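Local coordinates for protein aminopeptidase (PDB 5IB9) that probably removes amino acids from the N-terminus of peptides as a zinc-dependent exopeptidase of the M28 family, at residues T13-Y19 against I380-D386; N20-L25 against K39-Y43; G226-D230 against D240-V245; M302-A308 against V366-Y370. All blocks are in the same frame, centred on the assembly; numbering follows the deposited sequence.

Contact 1 of 4, residues T13-Y19 against I380-D386; sequences TDAENMY and ISKEKLD. With ZN (zinc ion), chain E; ZN (zinc ion), chain D; ZN (zinc ion), chain F.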
# COMPACT_ATOMS: atom_id res chain seq x y z
N THR A 13 33.92 -16.04 -3.40
CA THR A 13 33.50 -14.78 -2.79
C THR A 13 34.61 -13.73 -2.68
O THR A 13 35.63 -13.87 -1.96
CB THR A 13 33.03 -15.12 -1.35
OG1 THR A 13 34.03 -16.00 -0.73
CG2 THR A 13 31.62 -15.85 -1.31
N ASP A 14 34.47 -12.68 -3.47
CA ASP A 14 35.56 -11.75 -3.67
C ASP A 14 35.34 -10.59 -2.77
O ASP A 14 34.38 -9.77 -2.98
CB ASP A 14 35.59 -11.41 -5.14
CG ASP A 14 36.75 -10.47 -5.53
OD1 ASP A 14 37.12 -9.59 -4.77
OD2 ASP A 14 37.17 -10.75 -6.70
N ALA A 15 36.19 -10.46 -1.77
CA ALA A 15 36.01 -9.41 -0.82
C ALA A 15 36.43 -8.03 -1.36
O ALA A 15 35.98 -7.01 -0.80
CB ALA A 15 36.79 -9.74 0.49
N GLU A 16 37.31 -7.99 -2.38
CA GLU A 16 37.61 -6.70 -3.02
C GLU A 16 36.36 -6.13 -3.76
O GLU A 16 36.15 -4.93 -3.65
CB GLU A 16 38.80 -6.88 -3.94
CG GLU A 16 40.11 -7.07 -3.12
CD GLU A 16 40.30 -8.50 -2.46
OE1 GLU A 16 40.86 -8.57 -1.32
OE2 GLU A 16 39.95 -9.56 -3.07
N ASN A 17 35.60 -6.98 -4.41
CA ASN A 17 34.34 -6.56 -5.09
C ASN A 17 33.49 -5.90 -3.99
O ASN A 17 32.87 -4.83 -4.18
CB ASN A 17 33.64 -7.71 -5.72
CG ASN A 17 34.31 -8.25 -6.94
OD1 ASN A 17 35.24 -7.61 -7.51
ND2 ASN A 17 33.76 -9.36 -7.44
N MET A 18 33.35 -6.61 -2.85
CA MET A 18 32.43 -6.09 -1.85
C MET A 18 32.85 -4.81 -1.24
O MET A 18 32.10 -3.89 -1.01
CB MET A 18 32.19 -7.15 -0.73
CG MET A 18 31.47 -8.33 -1.35
SD MET A 18 31.00 -9.65 -0.12
CE MET A 18 32.56 -10.41 0.21
N TYR A 19 34.17 -4.71 -0.94
CA TYR A 19 34.66 -3.45 -0.43
C TYR A 19 34.47 -2.30 -1.49
O TYR A 19 34.07 -1.23 -1.11
CB TYR A 19 36.22 -3.62 -0.17
CG TYR A 19 36.90 -2.45 0.47
CD1 TYR A 19 36.90 -2.22 1.85
CD2 TYR A 19 37.52 -1.51 -0.39
CE1 TYR A 19 37.59 -1.06 2.42
CE2 TYR A 19 38.16 -0.37 0.14
CZ TYR A 19 38.17 -0.16 1.51
OH TYR A 19 38.82 1.00 1.98
N ILE A 380 35.04 -0.80 7.86
CA ILE A 380 34.70 -2.07 7.24
C ILE A 380 35.85 -3.11 7.26
O ILE A 380 37.05 -2.81 6.97
CB ILE A 380 34.20 -1.83 5.79
CG1 ILE A 380 32.97 -0.89 5.86
CG2 ILE A 380 34.02 -3.21 5.08
CD1 ILE A 380 31.67 -1.60 6.44
N SER A 381 35.46 -4.35 7.62
CA SER A 381 36.33 -5.48 7.59
C SER A 381 36.02 -6.39 6.38
O SER A 381 34.93 -7.02 6.31
CB SER A 381 36.12 -6.30 8.89
OG SER A 381 36.79 -7.55 8.65
N LYS A 382 36.97 -6.53 5.44
CA LYS A 382 36.84 -7.44 4.34
C LYS A 382 36.67 -8.89 4.82
O LYS A 382 35.94 -9.70 4.22
CB LYS A 382 38.01 -7.34 3.42
CG LYS A 382 38.05 -5.97 2.71
CD LYS A 382 39.46 -5.78 2.13
CE LYS A 382 39.62 -6.55 0.86
NZ LYS A 382 40.82 -5.85 0.08
N GLU A 383 37.40 -9.24 5.92
CA GLU A 383 37.28 -10.61 6.37
C GLU A 383 35.86 -10.96 6.83
O GLU A 383 35.40 -12.09 6.57
CB GLU A 383 38.29 -10.80 7.51
CG GLU A 383 38.41 -12.20 8.12
CD GLU A 383 39.43 -12.21 9.25
OE1 GLU A 383 40.59 -12.16 8.79
OE2 GLU A 383 39.06 -12.16 10.40
N LYS A 384 35.23 -10.02 7.52
CA LYS A 384 33.84 -10.19 8.01
C LYS A 384 32.95 -10.30 6.78
O LYS A 384 32.06 -11.16 6.75
CB LYS A 384 33.38 -9.11 8.96
CG LYS A 384 34.16 -9.23 10.30
CD LYS A 384 33.58 -8.25 11.27
CE LYS A 384 32.70 -8.83 12.29
NZ LYS A 384 32.78 -8.03 13.52
N LEU A 385 33.06 -9.38 5.83
CA LEU A 385 32.20 -9.43 4.66
C LEU A 385 32.36 -10.77 3.97
O LEU A 385 31.37 -11.41 3.56
CB LEU A 385 32.63 -8.36 3.62
CG LEU A 385 32.34 -6.93 4.01
CD1 LEU A 385 33.05 -6.05 2.96
CD2 LEU A 385 30.86 -6.55 4.08
N ASP A 386 33.60 -11.28 3.77
CA ASP A 386 33.81 -12.51 3.15
C ASP A 386 33.17 -13.68 3.95
O ASP A 386 32.65 -14.63 3.34
CB ASP A 386 35.35 -12.79 2.98
CG ASP A 386 35.62 -14.08 2.18
OD1 ASP A 386 35.48 -14.11 0.93
OD2 ASP A 386 35.94 -15.20 2.83
ZN ZN E . 36.08 -15.34 -0.50
ZN ZN D . 35.92 -16.95 2.45
ZN ZN F . 41.87 -11.86 10.25
O HOH W 1 36.42 -17.05 0.70
O HOH W 2 37.48 -17.51 3.74
O HOH W 3 37.11 -18.74 3.52
O HOH W 4 37.99 -14.60 -0.29
O HOH W 5 36.90 -16.51 -2.21
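Thr13 and Asp386 share a zinc ion (chain E) where the start of helix 15-25 meets helix 382-400. Thr13 chelates the metal with its backbone O at 2.1 Å and with OG1. Its chi1 of 46° sets OG1 between N and the carbonyl carbon, where both oxygens can reach the same ion. OG1 is also hydrogen-bonded to Asp390. Asp386 bridges two metals: OD1 binds this zinc at 2.0 Å and OD2 binds a second zinc (chain D), to which Asp390 is also bound. Next to the metals, Ala15 CB packs on the backbone of Lys382, 3.8 Å from Lys382 O. Lys382 CG lies 4.0 Å from Tyr19 CD1; beyond it the bend at chi3 (79°) turns the ammonium end to Glu16. NZ forms a salt bridge with Glu16 OE1 at 3.1 Å, whose hydrogen bond is weak. Were this lysine an alanine, Glu16 would probably lose its charged mate and the Tyr19 ring some of its cover. On the buried side, Met18 CB meets Leu385 CD1 at 3.9 Å, and Met18 CE lies against the backbone of Leu385. The short helix segments cross at 108°. Helix 238-256 adjoins them, touching Met18 through Val247 and Glu250 and Ile380 through Asn239.

Contact 2 of 4, residues N20-L25 against K39-Y43; sequences NTIQFL and KAVRY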
# COMPACT_ATOMS: atom_id res chain seq x y z
N ASN A 20 34.72 -2.64 -2.73
CA ASN A 20 34.54 -1.59 -3.82
C ASN A 20 33.06 -1.15 -3.90
O ASN A 20 32.78 0.04 -4.12
CB ASN A 20 35.03 -2.15 -5.14
CG ASN A 20 36.59 -2.21 -5.17
OD1 ASN A 20 37.24 -1.67 -4.30
ND2 ASN A 20 37.11 -2.96 -6.14
N THR A 21 32.14 -2.11 -3.76
CA THR A 21 30.77 -1.64 -3.70
C THR A 21 30.47 -0.69 -2.56
O THR A 21 29.81 0.36 -2.72
CB THR A 21 29.84 -2.93 -3.54
OG1 THR A 21 29.90 -3.73 -4.71
CG2 THR A 21 28.36 -2.51 -3.21
N ILE A 22 30.98 -1.00 -1.36
CA ILE A 22 30.75 -0.09 -0.19
C ILE A 22 31.42 1.29 -0.44
O ILE A 22 30.85 2.31 -0.05
CB ILE A 22 31.23 -0.72 1.19
CG1 ILE A 22 30.45 -2.06 1.34
CG2 ILE A 22 31.04 0.20 2.31
CD1 ILE A 22 31.05 -3.03 2.47
N GLN A 23 32.62 1.24 -1.00
CA GLN A 23 33.36 2.49 -1.25
C GLN A 23 32.51 3.36 -2.19
O GLN A 23 32.34 4.55 -1.89
CB GLN A 23 34.64 2.12 -1.98
CG GLN A 23 35.55 3.36 -2.20
CD GLN A 23 36.91 2.89 -2.73
OE1 GLN A 23 37.01 1.99 -3.60
NE2 GLN A 23 37.97 3.46 -2.19
N PHE A 24 31.95 2.74 -3.23
CA PHE A 24 31.10 3.54 -4.18
C PHE A 24 29.90 4.12 -3.42
O PHE A 24 29.56 5.33 -3.52
CB PHE A 24 30.67 2.72 -5.43
CG PHE A 24 29.79 3.53 -6.33
CD1 PHE A 24 30.36 4.46 -7.22
CD2 PHE A 24 28.37 3.51 -6.12
CE1 PHE A 24 29.49 5.36 -7.93
CE2 PHE A 24 27.46 4.41 -6.80
CZ PHE A 24 28.11 5.31 -7.75
N LEU A 25 29.12 3.25 -2.70
CA LEU A 25 27.85 3.64 -2.16
C LEU A 25 27.93 4.67 -1.01
O LEU A 25 27.05 5.46 -0.79
CB LEU A 25 27.01 2.36 -1.71
CG LEU A 25 26.59 1.52 -2.92
CD1 LEU A 25 26.03 0.30 -2.23
CD2 LEU A 25 25.54 2.22 -3.74
N LYS A 39 20.88 7.33 -7.34
CA LYS A 39 22.13 6.92 -7.84
C LYS A 39 22.53 5.48 -7.44
O LYS A 39 23.14 4.70 -8.20
CB LYS A 39 23.17 7.95 -7.33
CG LYS A 39 24.58 7.50 -7.58
CD LYS A 39 25.70 8.34 -6.76
CE LYS A 39 25.46 9.76 -7.09
NZ LYS A 39 26.29 10.63 -6.13
N ALA A 40 22.21 5.15 -6.20
CA ALA A 40 22.50 3.79 -5.71
C ALA A 40 21.69 2.71 -6.51
O ALA A 40 22.19 1.65 -6.85
CB ALA A 40 22.21 3.67 -4.18
N VAL A 41 20.40 3.05 -6.65
CA VAL A 41 19.51 2.16 -7.45
C VAL A 41 20.11 1.91 -8.83
O VAL A 41 20.20 0.75 -9.28
CB VAL A 41 18.10 2.79 -7.52
CG1 VAL A 41 17.33 2.18 -8.69
CG2 VAL A 41 17.45 2.66 -6.20
N ARG A 42 20.58 3.00 -9.51
CA ARG A 42 21.15 2.80 -10.80
C ARG A 42 22.39 1.97 -10.75
O ARG A 42 22.70 1.15 -11.65
CB ARG A 42 21.45 4.17 -11.42
CG ARG A 42 20.20 4.88 -11.87
CD ARG A 42 20.01 4.52 -13.32
NE ARG A 42 19.03 3.47 -13.33
CZ ARG A 42 17.73 3.69 -13.21
NH1 ARG A 42 17.32 4.94 -13.04
NH2 ARG A 42 16.86 2.65 -13.27
N TYR A 43 23.26 2.21 -9.75
CA TYR A 43 24.50 1.49 -9.61
C TYR A 43 24.24 0.02 -9.41
O TYR A 43 24.91 -0.87 -10.02
CB TYR A 43 25.29 2.12 -8.45
CG TYR A 43 26.61 1.39 -8.19
CD1 TYR A 43 27.79 1.70 -8.87
CD2 TYR A 43 26.66 0.33 -7.22
CE1 TYR A 43 29.02 1.02 -8.60
CE2 TYR A 43 27.85 -0.37 -6.95
CZ TYR A 43 29.04 0.06 -7.59
OH TYR A 43 30.22 -0.60 -7.30
O HOH W 6 30.21 -3.28 -7.05
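Phe24 and Tyr43 lie ring on ring in an offset stack. Their centroids are 4.0 Å apart and their planes are only 7° from parallel. Phe24 CD2 sits over the centre of the Tyr43 ring, 3.3 Å from Tyr43 CD1. In return, Tyr43 CD1 covers the Phe24 ring toward its rim. Both side chains have CG anti to the backbone N (chi1 178° in each), and they slide past each other in opposite directions. Phe24 CB also leans over the Tyr43 ring, off-centre, as a CH-pi contact. Deeper in, Leu25 CD2 packs on Ala40 CB at 3.7 Å and approaches Tyr43 CD2 at 4.1 Å. The contact joins two nearly antiparallel helices, 15-25 and 35-50, which follow each other in the chain. Their short segments run at 152° with axes 11.3 Å apart, a wide spacing that the two aromatic side chains fill. Beneath them, Leu25 touches Val245 of helix 238-256 and Val41 touches His204 and Val206 of strand 187-210. The outer side is looser. Lys39 is exposed, and its CD lies 4.0 Å from Phe24 CZ, while its ammonium group turns to a salt bridge with Glu36. At the far end of the tyrosine no direct bond closes the contact. A water bonds to Tyr43 OH at 2.7 Å; its link on to Thr21 OG1 is doubtful, because the modelled approach is too short. Thr21 OG1 is also bonded to Asn17 O, one turn back on its own helix.

Contact 3 of 4, residues G226-D230 against D240-V245; sequences GSHHD and DDASGV. With ZN (zinc ion), chain C; ZN (zinc ion), chain B; BES (2-(3-amino-2-hydroxy-4-phenyl-butyrylamino)-4-methyl-pentanoic acid), chain H.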
# COMPACT_ATOMS: atom_id res chain seq x y z
N GLY A 226 18.07 -10.53 0.51
CA GLY A 226 17.76 -9.07 0.52
C GLY A 226 18.78 -8.26 1.36
O GLY A 226 19.49 -8.78 2.23
N SER A 227 18.71 -6.96 1.12
CA SER A 227 19.44 -5.91 1.88
C SER A 227 18.71 -4.65 1.56
O SER A 227 17.80 -4.63 0.72
CB SER A 227 20.94 -5.84 1.47
OG SER A 227 20.99 -5.73 0.02
N HIS A 228 19.07 -3.55 2.21
CA HIS A 228 18.48 -2.22 1.87
C HIS A 228 19.54 -1.23 1.45
O HIS A 228 20.68 -1.26 1.96
CB HIS A 228 17.60 -1.63 3.05
CG HIS A 228 18.37 -1.25 4.31
ND1 HIS A 228 18.80 0.07 4.53
CD2 HIS A 228 18.58 -1.95 5.43
CE1 HIS A 228 19.35 0.09 5.77
NE2 HIS A 228 19.25 -1.11 6.31
N HIS A 229 19.16 -0.41 0.48
CA HIS A 229 20.15 0.53 -0.11
C HIS A 229 20.08 1.97 0.34
O HIS A 229 20.91 2.72 -0.10
CB HIS A 229 20.14 0.43 -1.67
CG HIS A 229 18.77 0.57 -2.29
ND1 HIS A 229 17.86 1.59 -2.17
CD2 HIS A 229 18.19 -0.38 -3.07
CE1 HIS A 229 16.75 1.27 -2.87
NE2 HIS A 229 16.98 0.09 -3.44
N ASP A 230 19.15 2.26 1.24
CA ASP A 230 19.10 3.62 1.83
C ASP A 230 19.82 3.63 3.19
O ASP A 230 20.06 2.58 3.81
CB ASP A 230 17.66 4.05 2.06
CG ASP A 230 16.89 3.20 3.05
OD1 ASP A 230 16.94 1.93 3.02
OD2 ASP A 230 16.21 3.81 3.91
N ASP A 240 25.57 0.18 7.48
CA ASP A 240 24.11 0.17 7.53
C ASP A 240 23.63 0.91 6.28
O ASP A 240 23.39 2.11 6.38
CB ASP A 240 23.53 0.87 8.84
CG ASP A 240 22.08 0.68 9.06
OD1 ASP A 240 21.54 -0.23 8.16
OD2 ASP A 240 21.22 1.28 9.85
N ASP A 241 23.42 0.32 5.07
CA ASP A 241 23.51 -1.11 4.86
C ASP A 241 24.19 -1.31 3.53
O ASP A 241 23.89 -2.28 2.81
CB ASP A 241 22.15 -1.81 4.90
CG ASP A 241 22.33 -3.32 4.90
OD1 ASP A 241 23.37 -3.91 5.27
OD2 ASP A 241 21.28 -4.01 4.46
N ALA A 242 25.23 -0.47 3.20
CA ALA A 242 26.03 -0.88 2.04
C ALA A 242 26.69 -2.22 2.13
O ALA A 242 26.84 -2.92 1.10
CB ALA A 242 27.08 0.22 1.62
N SER A 243 27.06 -2.64 3.35
CA SER A 243 27.60 -3.93 3.55
C SER A 243 26.68 -5.02 3.02
O SER A 243 27.13 -5.90 2.30
CB SER A 243 27.91 -4.15 5.06
OG SER A 243 26.72 -4.24 5.82
N GLY A 244 25.42 -4.97 3.42
CA GLY A 244 24.49 -5.99 2.96
C GLY A 244 24.25 -5.93 1.45
O GLY A 244 24.08 -6.95 0.86
N VAL A 245 24.22 -4.73 0.90
CA VAL A 245 24.07 -4.59 -0.58
C VAL A 245 25.28 -5.26 -1.24
O VAL A 245 25.09 -6.00 -2.23
CB VAL A 245 24.03 -3.14 -0.94
CG1 VAL A 245 24.14 -3.05 -2.51
CG2 VAL A 245 22.69 -2.50 -0.46
ZN ZN C . 19.95 -1.46 8.18
ZN ZN B . 19.49 1.54 9.98
N2 BES H . 19.96 -2.25 10.63
C1 BES H . 18.91 -1.55 11.37
C6 BES H . 18.26 -2.54 12.33
C7 BES H . 19.06 -3.04 13.52
C8 BES H . 19.93 -2.20 14.26
C12 BES H . 18.89 -4.38 13.91
C9 BES H . 20.62 -2.72 15.38
C11 BES H . 19.58 -4.91 15.04
C10 BES H . 20.45 -4.07 15.76
C2 BES H . 17.89 -0.95 10.40
O2 BES H . 18.74 -0.34 9.43
C3 BES H . 17.16 0.09 11.17
O3 BES H . 17.79 1.07 11.55
N1 BES H . 15.93 -0.15 11.48
C4 BES H . 15.20 0.81 12.31
C13 BES H . 13.82 0.19 12.43
C14 BES H . 13.06 0.07 11.10
C15 BES H . 11.68 -0.45 11.51
C16 BES H . 12.99 1.35 10.27
C5 BES H . 15.71 0.89 13.74
O1 BES H . 15.40 1.89 14.45
O4 BES H . 16.42 -0.01 14.24
O HOH W 7 21.99 0.96 2.70
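A water between the segments is gripped by three groups: it donates to His228 O at 2.7 Å and to Asp230 O, and accepts from Asp241 N. Asp241 OD2 takes a nearly straight hydrogen bond from His228 N at 3.2 Å, on the anti side, tilted from the carboxylate plane. OD1 takes Gly244 N in an Asx motif, and also Met302 N. Asp241 CB sits over one face of the His228 ring, 3.4 Å from its centroid, as a CH-pi contact. With an alanine here, the N-H groups of His228, Gly244 and Met302 would probably lose their acceptor. At chi1 67° the His228 ring is folded back, and NE2 binds a zinc ion (chain C) at 2.0 Å. Weak bonds from ND1 to Asp230 O and OD1 help fix its rotation; Glu272 N and Glu273 N hold the Asp230 carboxylate. The peptide bond between Asp240 and Asp241 is cis. Asp240 OD1 joins His228 on its zinc, and OD2 binds the second ion (chain B) at 1.8 Å. Asp301 completes the protein ligands of the first zinc, Glu273 and His371 those of the second, and the inhibitor's O2 binds both. This is the aspartate-bridged two-zinc centre of M28 aminopeptidases, at the C-terminal end of strand 222-228.

Contact 4 of 4, residues M302-A308 against V366-Y370; sequences MVGSKDA and VEPWY. With BES (2-(3-amino-2-hydroxy-4-phenyl-butyrylamino)-4-methyl-pentanoic acid), chain H.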
# COMPACT_ATOMS: atom_id res chain seq x y z
N MET A 302 23.93 -4.87 8.13
CA MET A 302 25.09 -4.66 8.98
C MET A 302 25.95 -5.89 9.14
O MET A 302 25.92 -6.52 10.15
CB MET A 302 24.63 -4.06 10.31
CG MET A 302 24.11 -2.75 10.07
SD MET A 302 23.30 -1.89 11.47
CE MET A 302 24.60 -1.90 12.68
N VAL A 303 26.71 -6.18 8.10
CA VAL A 303 27.43 -7.43 8.03
C VAL A 303 28.92 -7.26 7.66
O VAL A 303 29.58 -8.18 7.20
CB VAL A 303 26.82 -8.41 6.97
CG1 VAL A 303 25.43 -8.89 7.50
CG2 VAL A 303 26.63 -7.72 5.54
N GLY A 304 29.41 -6.03 7.89
CA GLY A 304 30.87 -5.78 7.61
C GLY A 304 31.65 -4.96 8.61
O GLY A 304 32.78 -4.67 8.24
N SER A 305 31.13 -4.63 9.80
CA SER A 305 31.89 -3.70 10.72
C SER A 305 32.95 -4.40 11.58
O SER A 305 32.60 -5.29 12.38
CB SER A 305 30.90 -3.00 11.66
OG SER A 305 31.69 -2.06 12.49
N LYS A 306 34.19 -3.83 11.54
CA LYS A 306 35.31 -4.33 12.39
C LYS A 306 34.92 -4.09 13.87
O LYS A 306 35.45 -4.76 14.79
CB LYS A 306 36.58 -3.56 12.00
CG LYS A 306 36.64 -2.17 12.51
CD LYS A 306 37.95 -1.44 11.97
CE LYS A 306 38.23 -0.18 12.89
NZ LYS A 306 38.30 -0.48 14.42
N ASP A 307 34.07 -3.14 14.16
CA ASP A 307 33.74 -2.79 15.52
C ASP A 307 32.44 -3.35 16.10
O ASP A 307 31.93 -2.86 17.12
CB ASP A 307 33.68 -1.26 15.55
CG ASP A 307 35.05 -0.61 15.38
OD1 ASP A 307 36.12 -1.23 15.70
OD2 ASP A 307 35.04 0.55 14.92
N ALA A 308 31.83 -4.31 15.39
CA ALA A 308 30.66 -5.01 15.91
C ALA A 308 31.10 -6.35 16.35
O ALA A 308 32.21 -6.79 16.06
CB ALA A 308 29.64 -5.19 14.71
N VAL A 366 25.97 -4.45 17.92
CA VAL A 366 26.32 -3.58 16.81
C VAL A 366 27.38 -2.56 17.26
O VAL A 366 27.54 -2.24 18.45
CB VAL A 366 25.15 -2.85 16.16
CG1 VAL A 366 24.03 -3.89 15.72
CG2 VAL A 366 24.54 -1.73 17.05
N GLU A 367 28.09 -2.03 16.29
CA GLU A 367 29.15 -1.02 16.52
C GLU A 367 28.57 0.30 17.05
O GLU A 367 27.37 0.59 16.97
CB GLU A 367 29.81 -0.81 15.19
CG GLU A 367 28.84 -0.11 14.20
CD GLU A 367 28.22 -1.09 13.24
OE1 GLU A 367 27.94 -2.24 13.61
OE2 GLU A 367 28.11 -0.71 12.02
N PRO A 368 29.44 1.16 17.60
CA PRO A 368 28.98 2.46 18.07
C PRO A 368 28.59 3.45 16.97
O PRO A 368 27.93 4.47 17.27
CB PRO A 368 30.21 3.02 18.77
CG PRO A 368 31.08 1.87 19.03
CD PRO A 368 30.84 0.90 17.89
N TRP A 369 28.94 3.11 15.71
CA TRP A 369 28.87 4.05 14.56
C TRP A 369 27.53 3.99 13.82
O TRP A 369 27.25 4.85 12.97
CB TRP A 369 30.00 3.78 13.59
CG TRP A 369 31.29 3.41 14.24
CD1 TRP A 369 32.05 2.33 13.98
CD2 TRP A 369 31.95 4.14 15.29
NE1 TRP A 369 33.19 2.33 14.75
CE2 TRP A 369 33.13 3.43 15.59
CE3 TRP A 369 31.66 5.34 15.96
CZ2 TRP A 369 34.05 3.85 16.57
CZ3 TRP A 369 32.55 5.76 16.98
CH2 TRP A 369 33.74 4.99 17.25
N TYR A 370 26.68 3.05 14.24
CA TYR A 370 25.39 2.85 13.71
C TYR A 370 24.53 4.15 13.67
O TYR A 370 24.39 4.78 14.69
CB TYR A 370 24.81 1.82 14.71
CG TYR A 370 23.35 1.58 14.57
CD1 TYR A 370 22.83 1.16 13.39
CD2 TYR A 370 22.49 1.75 15.65
CE1 TYR A 370 21.47 0.92 13.24
CE2 TYR A 370 21.13 1.51 15.52
CZ TYR A 370 20.63 1.12 14.29
OH TYR A 370 19.27 0.88 14.15
N2 BES H . 19.96 -2.25 10.63
C1 BES H . 18.91 -1.55 11.37
C6 BES H . 18.26 -2.54 12.33
C7 BES H . 19.06 -3.04 13.52
C8 BES H . 19.93 -2.20 14.26
C12 BES H . 18.89 -4.38 13.91
C9 BES H . 20.62 -2.72 15.38
C11 BES H . 19.58 -4.91 15.04
C10 BES H . 20.45 -4.07 15.76
C2 BES H . 17.89 -0.95 10.40
O2 BES H . 18.74 -0.34 9.43
C3 BES H . 17.16 0.09 11.17
O3 BES H . 17.79 1.07 11.55
N1 BES H . 15.93 -0.15 11.48
C4 BES H . 15.20 0.81 12.31
C13 BES H . 13.82 0.19 12.43
C14 BES H . 13.06 0.07 11.10
C15 BES H . 11.68 -0.45 11.51
C16 BES H . 12.99 1.35 10.27
C5 BES H . 15.71 0.89 13.74
O1 BES H . 15.40 1.89 14.45
O4 BES H . 16.42 -0.01 14.24
O HOH W 8 30.79 0.29 11.40
O HOH W 9 30.25 -3.71 20.04
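Two irregular loops meet beside the inhibitor pocket, one following strand 294-300 and the other strand 358-364. At the pocket end, Met302 curls at chi3 (56°) and puts its methyl among three side chains. CE lies 3.6 Å from Val366 CB and equally close to Tyr370 CD1, with Glu367 OE1 also near. Met302 SD meets the Tyr370 ring obliquely, 4.6 Å from the centroid, a Met-aromatic contact. Tyr370 carries the inhibitor's phenyl over one ring face, and its OH donates a hydrogen bond to the inhibitor's O3 at 3.0 Å. Val366 CG1 touches the same phenyl. These loops rise from neighbouring parallel strands of the M28 catalytic domain, and each contains a type I beta turn, 305-308 and 367-370. In the middle, Glu367 folds back through two bends (chi1 68°, chi2 -101°) and lays its carboxylate beside Ser305 CB. A water links Glu367 OE2 to Ser305 OG, and Asn239 also holds OE2. Ser305 OG accepts from Asp307 N in an ST turn. At the outer end, Trp369 NE1 gives Asp307 OD2 a straight bond of 2.6 Å. Asp307 OD2 lies in the indole plane and offers its anti lone pair, and Lys306 NZ salt-bridges OD1 on the syn side.

Overall arrangement
Contacts 3 and 4 make two walls of the inhibitor site, with centres about 13 Å apart. They meet where Ser243 OG lies 3.0 Å from Val303 N, a probable hydrogen bond, and where Tyr370 CE1 lies 3.4 Å from Asp240 OD2. The zinc ions of contact 1 are a distinct site; its Ile380 end comes within about 12 Å of the inhibitor, nearest atoms. Contact 1 reaches contact 4 through Ser381 N and Gly304 O, 2.8 Å apart. Contacts 1 and 2 share helix 15-25, whose Ile22 CD1 packs 3.6 Å from Leu385 CD1. Contact 2 backs contact 3 through Leu25 CD1 and Val245 CG1, 3.9 Å apart. Contacts 2, 3 and 4 all lie within the long loop closed by contact 1.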